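Local coordinates for protein coronin (Toxoplasma gondii, PDB 4OZU) that probably binds actin filaments as a member of the WD-repeat coronin family, the chain here being its N-terminal WD40 beta-propeller domain, at residues Gln23-Leu29 / Gly341-Pro346; Tyr283-Asp289 / Pro313-Phe319. All blocks are in the same frame, centred on the assembly; numbering follows the deposited sequence.

Interaction 1: residues Gln23-Leu29 / Gly341-Pro346; sequences QYSDLRL and GNVLQP
Tyr-24 and Leu-344 form a single antiparallel, hydrogen-bonded bridge: Leu-344 N gives a nearly straight bond to Tyr-24 O (2.8 Å), and Tyr-24 N returns a more bent one to Leu-344 O. Beyond the bridge the chain around Asp-26 bulges outward, yet two further amides reach back, Leu-27 N to Asn-342 O (3.1 Å) and Leu-29 N to Gly-341 O (2.7 Å).

On one side of this backbone, Leu-344 is clasped by three side chains. The Tyr-24 ring carbon CD1 lies 3.8 Å from Leu-344 CB, while Leu-27 and Leu-29 cross the leucine at about right angles, Leu-27 CD1 meeting Leu-344 CG and Leu-29 CD1 meeting Leu-344 CD2 at 3.7 Å. Farther along, Tyr-24 CE1 touches Pro-346 CG.

On the other side, Gln-23 NE2 donates to Gln-345 OE1 (2.7 Å, 166° at the hydrogen), the two amide planes turned 60° apart. Gln-345 CG stands opposite its own backbone N (chi1 173°) and the chain then folds at chi2, which brings the amide back to Gln-23; its NE2 bonds Pro-346 O and Trp-20 O, holding the acceptor in place.

Tyr-24 OH is hydrogen-bonded to Leu-63 O. The contact joins N-terminal strand 16-25 to strand 343-350, consistent with closure of a beta-propeller ring. Strand 331-339 flanks the other edge of 343-350, while strand 45-49 packs against Tyr-24, Leu-29 and Leu-344.

Interaction 2: residues Tyr283-Asp289 / Pro313-Phe319; sequences YVCGKGD and PIKNFCF
Two neighbouring blades of the WD40 beta-propeller meet here, strand 283-286 belonging to one sheet and strand 317-319, at the edge of the next, running nearly antiparallel to it. Aromatic and sulfur groups fill the interval. Phe-319 lays CE2 over the centre of the Tyr-283 ring, 3.6 Å above its plane, with the two rings inclined at 39°. Cys-285 sets CB over the face of Phe-317 in a CH-pi contact, 3.6 Å from CZ. In the conformer given, its SG approaches Phe-317 obliquely and sits at the edge of the Phe-319 ring, beside CE1. Cys-285 pairs with Cys-292 in a disulfide.

A type II turn from Gly-286 to Asp-289 meets the chain that leads into strand 317-319. Gly-288 N bonds Ile-314 O (2.6 Å), and Ile-314 N answers to Asp-289 O (2.7 Å), while the Asp-289 carboxylate turns to a salt bridge with Arg-245. Lys-287 runs alongside Lys-315 O, its chain kinked at chi3 (129°). At the end of that chain, Lys-287 NZ is hydrogen-bonded to Ser-36 O and makes a weak bond to Asn-316 OD1 (3.1 Å).

Both contacts reach one sheet of the propeller, whose strand order runs 67-68, 16-25, 343-350, 331-339, 317-319. Interaction 1 joins its N-terminal strand 16-25 to strand 343-350, bringing together segments 312 residues apart at their closest ends, as in the ring closure of other beta-propellers; interaction 2 packs the far edge strand of that same sheet against the preceding blade and is nested in sequence within that span. The centres of interaction 1 and interaction 2 lie about 14 Å apart, and the nearest atoms of interactions 1 and 2 are about 5 Å apart, without touching. Strand 331-339 bridges them: Gln-338 meets Leu-29 and Leu-344 of interaction 1, and its OE1 accepts a bond from Asn-316 ND2 of interaction 2.

Interaction 1: residues Gln23-Leu29 / Gly341-Pro346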
ATOM      1  N   GLN A  23      -4.658  21.334  -6.005  1.00 35.05           N
ATOM      2  CA  GLN A  23      -5.116  20.013  -6.426  1.00 30.11           C
ATOM      3  C   GLN A  23      -4.478  19.636  -7.753  1.00 29.04           C
ATOM      4  O   GLN A  23      -4.060  20.513  -8.515  1.00 33.95           O
ATOM      5  CB  GLN A  23      -6.636  19.990  -6.583  1.00 33.91           C
ATOM      6  CG  GLN A  23      -7.426  20.400  -5.356  1.00 37.97           C
ATOM      7  CD  GLN A  23      -8.910  20.563  -5.650  1.00 38.59           C
ATOM      8  OE1 GLN A  23      -9.302  20.945  -6.755  1.00 38.34           O
ATOM      9  NE2 GLN A  23      -9.743  20.265  -4.661  1.00 55.50           N
ATOM     10  N   TYR A  24      -4.413  18.336  -8.030  1.00 27.19           N
ATOM     11  CA  TYR A  24      -4.197  17.859  -9.386  1.00 27.89           C
ATOM     12  C   TYR A  24      -5.587  17.801 -10.003  1.00 31.45           C
ATOM     13  O   TYR A  24      -6.409  16.991  -9.583  1.00 32.98           O
ATOM     14  CB  TYR A  24      -3.506  16.490  -9.412  1.00 27.02           C
ATOM     15  CG  TYR A  24      -2.280  16.400  -8.527  1.00 25.85           C
ATOM     16  CD1 TYR A  24      -2.396  16.126  -7.169  1.00 24.89           C
ATOM     17  CD2 TYR A  24      -1.005  16.588  -9.052  1.00 29.19           C
ATOM     18  CE1 TYR A  24      -1.278  16.043  -6.356  1.00 27.65           C
ATOM     19  CE2 TYR A  24       0.119  16.510  -8.251  1.00 25.22           C
ATOM     20  CZ  TYR A  24      -0.023  16.234  -6.903  1.00 27.41           C
ATOM     21  OH  TYR A  24       1.092  16.162  -6.110  1.00 33.02           O
ATOM     22  N   SER A  25      -5.867  18.671 -10.971  1.00 30.43           N
ATOM     23  CA  SER A  25      -7.225  18.799 -11.492  1.00 32.81           C
ATOM     24  C   SER A  25      -7.295  18.677 -13.016  1.00 33.21           C
ATOM     25  O   SER A  25      -6.270  18.609 -13.698  1.00 35.87           O
ATOM     26  CB  SER A  25      -7.834  20.133 -11.046  1.00 46.19           C
ATOM     27  OG  SER A  25      -7.140  21.235 -11.601  1.00 34.05           O
ATOM     28  N   ASP A  26      -8.524  18.639 -13.523  1.00 34.95           N
ATOM     29  CA  ASP A  26      -8.804  18.424 -14.939  1.00 36.58           C
ATOM     30  C   ASP A  26      -8.224  17.102 -15.427  1.00 39.58           C
ATOM     31  O   ASP A  26      -7.760  16.969 -16.563  1.00 38.09           O
ATOM     32  CB  ASP A  26      -8.282  19.598 -15.769  1.00 38.80           C
ATOM     33  CG  ASP A  26      -9.298  20.717 -15.878  1.00 86.28           C
ATOM     34  OD1 ASP A  26     -10.433  20.450 -16.328  1.00115.06           O
ATOM     35  OD2 ASP A  26      -8.975  21.858 -15.495  1.00 99.16           O
ATOM     36  N   LEU A  27      -8.275  16.110 -14.550  1.00 37.63           N
ATOM     37  CA  LEU A  27      -7.869  14.761 -14.901  1.00 35.36           C
ATOM     38  C   LEU A  27      -9.068  13.985 -15.433  1.00 35.56           C
ATOM     39  O   LEU A  27     -10.202  14.430 -15.303  1.00 36.47           O
ATOM     40  CB  LEU A  27      -7.272  14.052 -13.688  1.00 32.28           C
ATOM     41  CG  LEU A  27      -6.129  14.779 -12.971  1.00 31.39           C
ATOM     42  CD1 LEU A  27      -5.697  13.976 -11.745  1.00 29.31           C
ATOM     43  CD2 LEU A  27      -4.954  15.014 -13.909  1.00 39.75           C
ATOM     44  N   ARG A  28      -8.798  12.830 -16.034  1.00 38.93           N
ATOM     45  CA  ARG A  28      -9.833  11.906 -16.493  1.00 41.73           C
ATOM     46  C   ARG A  28      -9.587  10.542 -15.860  1.00 39.80           C
ATOM     47  O   ARG A  28      -8.976   9.666 -16.471  1.00 38.25           O
ATOM     48  CB  ARG A  28      -9.827  11.796 -18.018  1.00 56.57           C
ATOM     49  CG  ARG A  28     -10.458  12.978 -18.742  1.00 68.28           C
ATOM     50  CD  ARG A  28     -11.974  12.850 -18.822  1.00 78.87           C
ATOM     51  NE  ARG A  28     -12.389  11.591 -19.443  1.00 59.19           N
ATOM     52  CZ  ARG A  28     -12.539  11.400 -20.754  1.00 74.03           C
ATOM     53  NH1 ARG A  28     -12.312  12.383 -21.616  1.00 65.69           N
ATOM     54  NH2 ARG A  28     -12.920  10.212 -21.204  1.00 90.56           N
ATOM     55  N   LEU A  29     -10.060  10.372 -14.631  1.00 36.13           N
ATOM     56  CA  LEU A  29      -9.708   9.203 -13.828  1.00 36.28           C
ATOM     57  C   LEU A  29     -10.788   8.129 -13.830  1.00 38.10           C
ATOM     58  O   LEU A  29     -11.979   8.421 -13.927  1.00 44.06           O
ATOM     59  CB  LEU A  29      -9.427   9.629 -12.392  1.00 35.36           C
ATOM     60  CG  LEU A  29      -8.299  10.651 -12.244  1.00 39.68           C
ATOM     61  CD1 LEU A  29      -8.227  11.157 -10.816  1.00 40.98           C
ATOM     62  CD2 LEU A  29      -6.976  10.033 -12.669  1.00 37.04           C
ATOM     63  N   GLY A 341     -14.102  11.917 -10.750  1.00 39.86           N
ATOM     64  CA  GLY A 341     -13.252  11.388 -11.804  1.00 35.13           C
ATOM     65  C   GLY A 341     -12.263  12.396 -12.367  1.00 36.43           C
ATOM     66  O   GLY A 341     -11.652  12.135 -13.406  1.00 45.52           O
ATOM     67  N   ASN A 342     -12.096  13.533 -11.693  1.00 38.66           N
ATOM     68  CA  ASN A 342     -11.317  14.632 -12.261  1.00 36.42           C
ATOM     69  C   ASN A 342     -10.331  15.325 -11.319  1.00 33.50           C
ATOM     70  O   ASN A 342      -9.571  16.182 -11.760  1.00 33.64           O
ATOM     71  CB  ASN A 342     -12.274  15.682 -12.837  1.00 42.16           C
ATOM     72  CG  ASN A 342     -13.170  16.312 -11.780  1.00 51.04           C
ATOM     73  OD1 ASN A 342     -13.262  15.832 -10.650  1.00 40.39           O
ATOM     74  ND2 ASN A 342     -13.853  17.389 -12.157  1.00 50.30           N
ATOM     75  N   VAL A 343     -10.323  14.945 -10.045  1.00 31.01           N
ATOM     76  CA  VAL A 343      -9.447  15.580  -9.060  1.00 34.34           C
ATOM     77  C   VAL A 343      -8.667  14.579  -8.199  1.00 34.49           C
ATOM     78  O   VAL A 343      -9.211  13.556  -7.771  1.00 30.77           O
ATOM     79  CB  VAL A 343     -10.263  16.499  -8.119  1.00 30.98           C
ATOM     80  CG1 VAL A 343      -9.447  16.910  -6.889  1.00 34.93           C
ATOM     81  CG2 VAL A 343     -10.759  17.735  -8.872  1.00 31.94           C
ATOM     82  N   LEU A 344      -7.391  14.881  -7.959  1.00 26.71           N
ATOM     83  CA  LEU A 344      -6.642  14.263  -6.871  1.00 28.51           C
ATOM     84  C   LEU A 344      -6.394  15.335  -5.812  1.00 32.22           C
ATOM     85  O   LEU A 344      -5.815  16.392  -6.094  1.00 33.51           O
ATOM     86  CB  LEU A 344      -5.319  13.647  -7.351  1.00 27.72           C
ATOM     87  CG  LEU A 344      -5.381  12.450  -8.306  1.00 37.16           C
ATOM     88  CD1 LEU A 344      -3.975  11.986  -8.668  1.00 29.82           C
ATOM     89  CD2 LEU A 344      -6.164  11.294  -7.709  1.00 32.38           C
ATOM     90  N   GLN A 345      -6.853  15.052  -4.599  1.00 32.02           N
ATOM     91  CA  GLN A 345      -6.805  16.006  -3.496  1.00 24.26           C
ATOM     92  C   GLN A 345      -5.783  15.566  -2.452  1.00 30.13           C
ATOM     93  O   GLN A 345      -5.988  14.569  -1.766  1.00 29.35           O
ATOM     94  CB  GLN A 345      -8.194  16.131  -2.859  1.00 28.94           C
ATOM     95  CG  GLN A 345      -8.252  16.971  -1.597  1.00 31.70           C
ATOM     96  CD  GLN A 345      -7.891  18.415  -1.852  1.00 30.00           C
ATOM     97  OE1 GLN A 345      -8.634  19.140  -2.511  1.00 34.52           O
ATOM     98  NE2 GLN A 345      -6.737  18.839  -1.348  1.00 30.98           N
ATOM     99  N   PRO A 346      -4.672  16.303  -2.326  1.00 23.68           N
ATOM    100  CA  PRO A 346      -3.731  15.885  -1.286  1.00 21.86           C
ATOM    101  C   PRO A 346      -4.219  16.238   0.119  1.00 23.77           C
ATOM    102  O   PRO A 346      -4.812  17.298   0.337  1.00 27.07           O
ATOM    103  CB  PRO A 346      -2.448  16.653  -1.630  1.00 25.11           C
ATOM    104  CG  PRO A 346      -2.666  17.225  -2.993  1.00 25.38           C
ATOM    105  CD  PRO A 346      -4.130  17.385  -3.162  1.00 25.44           C
TER

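Interaction 2: residues Tyr283-Asp289 / Pro313-Phe319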
ATOM      1  N   TYR A 283      -3.554   4.188   9.323  1.00 21.69           N
ATOM      2  CA  TYR A 283      -4.731   4.813   8.727  1.00 20.61           C
ATOM      3  C   TYR A 283      -5.681   3.730   8.217  1.00 21.19           C
ATOM      4  O   TYR A 283      -5.230   2.731   7.667  1.00 23.66           O
ATOM      5  CB  TYR A 283      -4.328   5.745   7.581  1.00 19.80           C
ATOM      6  CG  TYR A 283      -3.263   6.765   7.937  1.00 18.98           C
ATOM      7  CD1 TYR A 283      -1.923   6.425   7.895  1.00 21.08           C
ATOM      8  CD2 TYR A 283      -3.598   8.059   8.306  1.00 24.67           C
ATOM      9  CE1 TYR A 283      -0.942   7.337   8.212  1.00 19.20           C
ATOM     10  CE2 TYR A 283      -2.617   8.990   8.629  1.00 23.69           C
ATOM     11  CZ  TYR A 283      -1.293   8.619   8.580  1.00 21.45           C
ATOM     12  OH  TYR A 283      -0.307   9.521   8.898  1.00 22.21           O
ATOM     13  N   VAL A 284      -6.985   3.916   8.419  1.00 22.31           N
ATOM     14  CA  VAL A 284      -7.979   3.001   7.864  1.00 25.24           C
ATOM     15  C   VAL A 284      -8.917   3.799   6.977  1.00 24.42           C
ATOM     16  O   VAL A 284      -9.606   4.708   7.437  1.00 30.46           O
ATOM     17  CB  VAL A 284      -8.755   2.233   8.967  1.00 32.36           C
ATOM     18  CG1 VAL A 284      -7.810   1.281   9.690  1.00 40.97           C
ATOM     19  CG2 VAL A 284      -9.408   3.179   9.965  1.00 27.72           C
ATOM     20  N   CYS A 285      -8.929   3.431   5.700  0.51 25.16           N
ATOM     21  CA  CYS A 285      -9.610   4.187   4.662  0.51 33.55           C
ATOM     22  C   CYS A 285     -10.580   3.304   3.891  0.51 27.53           C
ATOM     23  O   CYS A 285     -10.199   2.245   3.395  0.51 33.63           O
ATOM     24  CB  CYS A 285      -8.583   4.788   3.702  0.51 45.00           C
ATOM     25  SG  CYS A 285      -7.183   5.575   4.535  0.51 30.45           S
ATOM     26  N   GLY A 286     -11.830   3.743   3.796  1.00 25.02           N
ATOM     27  CA  GLY A 286     -12.824   3.043   3.003  1.00 28.57           C
ATOM     28  C   GLY A 286     -13.171   3.792   1.733  1.00 31.00           C
ATOM     29  O   GLY A 286     -13.533   4.967   1.778  1.00 29.99           O
ATOM     30  N   LYS A 287     -13.068   3.121   0.591  1.00 32.46           N
ATOM     31  CA  LYS A 287     -13.523   3.712  -0.664  1.00 36.30           C
ATOM     32  C   LYS A 287     -15.017   3.984  -0.574  1.00 33.25           C
ATOM     33  O   LYS A 287     -15.792   3.118  -0.158  1.00 34.16           O
ATOM     34  CB  LYS A 287     -13.226   2.794  -1.847  1.00 35.98           C
ATOM     35  CG  LYS A 287     -11.751   2.531  -2.073  1.00 42.50           C
ATOM     36  CD  LYS A 287     -11.552   1.435  -3.102  1.00 63.82           C
ATOM     37  CE  LYS A 287     -10.586   1.868  -4.183  1.00 55.08           C
ATOM     38  NZ  LYS A 287     -10.492   0.869  -5.278  1.00 45.77           N
ATOM     39  N   GLY A 288     -15.419   5.190  -0.959  1.00 34.10           N
ATOM     40  CA  GLY A 288     -16.806   5.598  -0.865  1.00 37.66           C
ATOM     41  C   GLY A 288     -17.108   6.375   0.405  1.00 36.52           C
ATOM     42  O   GLY A 288     -18.114   7.088   0.468  1.00 38.78           O
ATOM     43  N   ASP A 289     -16.249   6.236   1.412  1.00 34.34           N
ATOM     44  CA  ASP A 289     -16.370   7.005   2.648  1.00 62.24           C
ATOM     45  C   ASP A 289     -15.864   8.420   2.415  1.00 36.35           C
ATOM     46  O   ASP A 289     -14.954   8.630   1.613  1.00 36.10           O
ATOM     47  CB  ASP A 289     -15.578   6.365   3.798  1.00 50.13           C
ATOM     48  CG  ASP A 289     -16.163   5.040   4.262  1.00 31.47           C
ATOM     49  OD1 ASP A 289     -17.309   4.719   3.876  1.00 35.56           O
ATOM     50  OD2 ASP A 289     -15.487   4.334   5.038  1.00 33.33           O
ATOM     51  N   PRO A 313     -16.796  11.832  -1.092  1.00 41.21           N
ATOM     52  CA  PRO A 313     -16.289  10.461  -0.937  1.00 36.30           C
ATOM     53  C   PRO A 313     -14.890  10.244  -1.510  1.00 39.23           C
ATOM     54  O   PRO A 313     -14.494  10.894  -2.476  1.00 33.39           O
ATOM     55  CB  PRO A 313     -17.313   9.620  -1.712  1.00 38.35           C
ATOM     56  CG  PRO A 313     -18.532  10.446  -1.766  1.00 42.92           C
ATOM     57  CD  PRO A 313     -18.061  11.856  -1.849  1.00 45.86           C
ATOM     58  N   ILE A 314     -14.150   9.333  -0.892  1.00 34.37           N
ATOM     59  CA  ILE A 314     -12.891   8.849  -1.442  1.00 34.57           C
ATOM     60  C   ILE A 314     -13.204   7.828  -2.530  1.00 37.00           C
ATOM     61  O   ILE A 314     -13.813   6.795  -2.248  1.00 35.80           O
ATOM     62  CB  ILE A 314     -12.008   8.201  -0.357  1.00 30.73           C
ATOM     63  CG1 ILE A 314     -11.813   9.151   0.826  1.00 36.51           C
ATOM     64  CG2 ILE A 314     -10.656   7.802  -0.935  1.00 28.76           C
ATOM     65  CD1 ILE A 314     -11.320   8.456   2.078  1.00 44.40           C
ATOM     66  N   LYS A 315     -12.815   8.109  -3.770  1.00 30.70           N
ATOM     67  CA  LYS A 315     -13.072   7.172  -4.870  1.00 36.40           C
ATOM     68  C   LYS A 315     -11.942   6.152  -4.972  1.00 37.76           C
ATOM     69  O   LYS A 315     -12.177   4.950  -5.104  1.00 34.02           O
ATOM     70  CB  LYS A 315     -13.227   7.915  -6.196  1.00 41.74           C
ATOM     71  CG  LYS A 315     -14.487   8.764  -6.291  1.00 41.04           C
ATOM     72  CD  LYS A 315     -15.747   7.915  -6.263  1.00 47.44           C
ATOM     73  CE  LYS A 315     -16.993   8.773  -6.402  1.00 39.82           C
ATOM     74  NZ  LYS A 315     -18.234   7.974  -6.283  1.00 42.85           N
ATOM     75  N   ASN A 316     -10.719   6.665  -4.925  1.00 35.59           N
ATOM     76  CA  ASN A 316      -9.503   5.870  -4.857  1.00 25.96           C
ATOM     77  C   ASN A 316      -8.498   6.656  -4.034  1.00 28.34           C
ATOM     78  O   ASN A 316      -8.678   7.852  -3.804  1.00 29.10           O
ATOM     79  CB  ASN A 316      -8.914   5.585  -6.244  1.00 30.36           C
ATOM     80  CG  ASN A 316      -9.794   4.693  -7.095  1.00 30.80           C
ATOM     81  OD1 ASN A 316      -9.936   3.496  -6.827  1.00 30.69           O
ATOM     82  ND2 ASN A 316     -10.358   5.260  -8.153  1.00 37.04           N
ATOM     83  N   PHE A 317      -7.429   6.008  -3.600  1.00 25.70           N
ATOM     84  CA  PHE A 317      -6.418   6.723  -2.844  1.00 25.69           C
ATOM     85  C   PHE A 317      -5.093   5.981  -2.804  1.00 24.34           C
ATOM     86  O   PHE A 317      -4.983   4.830  -3.228  1.00 22.54           O
ATOM     87  CB  PHE A 317      -6.905   6.963  -1.417  1.00 21.37           C
ATOM     88  CG  PHE A 317      -6.808   5.751  -0.550  1.00 27.78           C
ATOM     89  CD1 PHE A 317      -7.811   4.795  -0.552  1.00 24.85           C
ATOM     90  CD2 PHE A 317      -5.702   5.560   0.256  1.00 25.99           C
ATOM     91  CE1 PHE A 317      -7.707   3.675   0.240  1.00 25.46           C
ATOM     92  CE2 PHE A 317      -5.595   4.436   1.044  1.00 25.45           C
ATOM     93  CZ  PHE A 317      -6.595   3.500   1.040  1.00 25.90           C
ATOM     94  N   CYS A 318      -4.083   6.675  -2.296  1.00 20.58           N
ATOM     95  CA  CYS A 318      -2.833   6.053  -1.899  1.00 21.98           C
ATOM     96  C   CYS A 318      -2.157   7.018  -0.949  1.00 19.32           C
ATOM     97  O   CYS A 318      -2.609   8.152  -0.785  1.00 19.73           O
ATOM     98  CB  CYS A 318      -1.931   5.746  -3.096  1.00 26.00           C
ATOM     99  SG  CYS A 318      -1.200   7.220  -3.876  1.00 26.99           S
ATOM    100  N   PHE A 319      -1.091   6.555  -0.317  1.00 19.84           N
ATOM    101  CA  PHE A 319      -0.249   7.410   0.507  1.00 20.27           C
ATOM    102  C   PHE A 319       1.119   7.497  -0.146  1.00 26.60           C
ATOM    103  O   PHE A 319       1.526   6.574  -0.849  1.00 26.28           O
ATOM    104  CB  PHE A 319      -0.129   6.855   1.928  1.00 19.67           C
ATOM    105  CG  PHE A 319      -1.325   7.134   2.793  1.00 20.64           C
ATOM    106  CD1 PHE A 319      -2.537   6.519   2.544  1.00 23.11           C
ATOM    107  CD2 PHE A 319      -1.226   8.001   3.866  1.00 22.44           C
ATOM    108  CE1 PHE A 319      -3.631   6.770   3.344  1.00 22.29           C
ATOM    109  CE2 PHE A 319      -2.315   8.255   4.668  1.00 23.09           C
ATOM    110  CZ  PHE A 319      -3.518   7.637   4.406  1.00 19.26           C
TER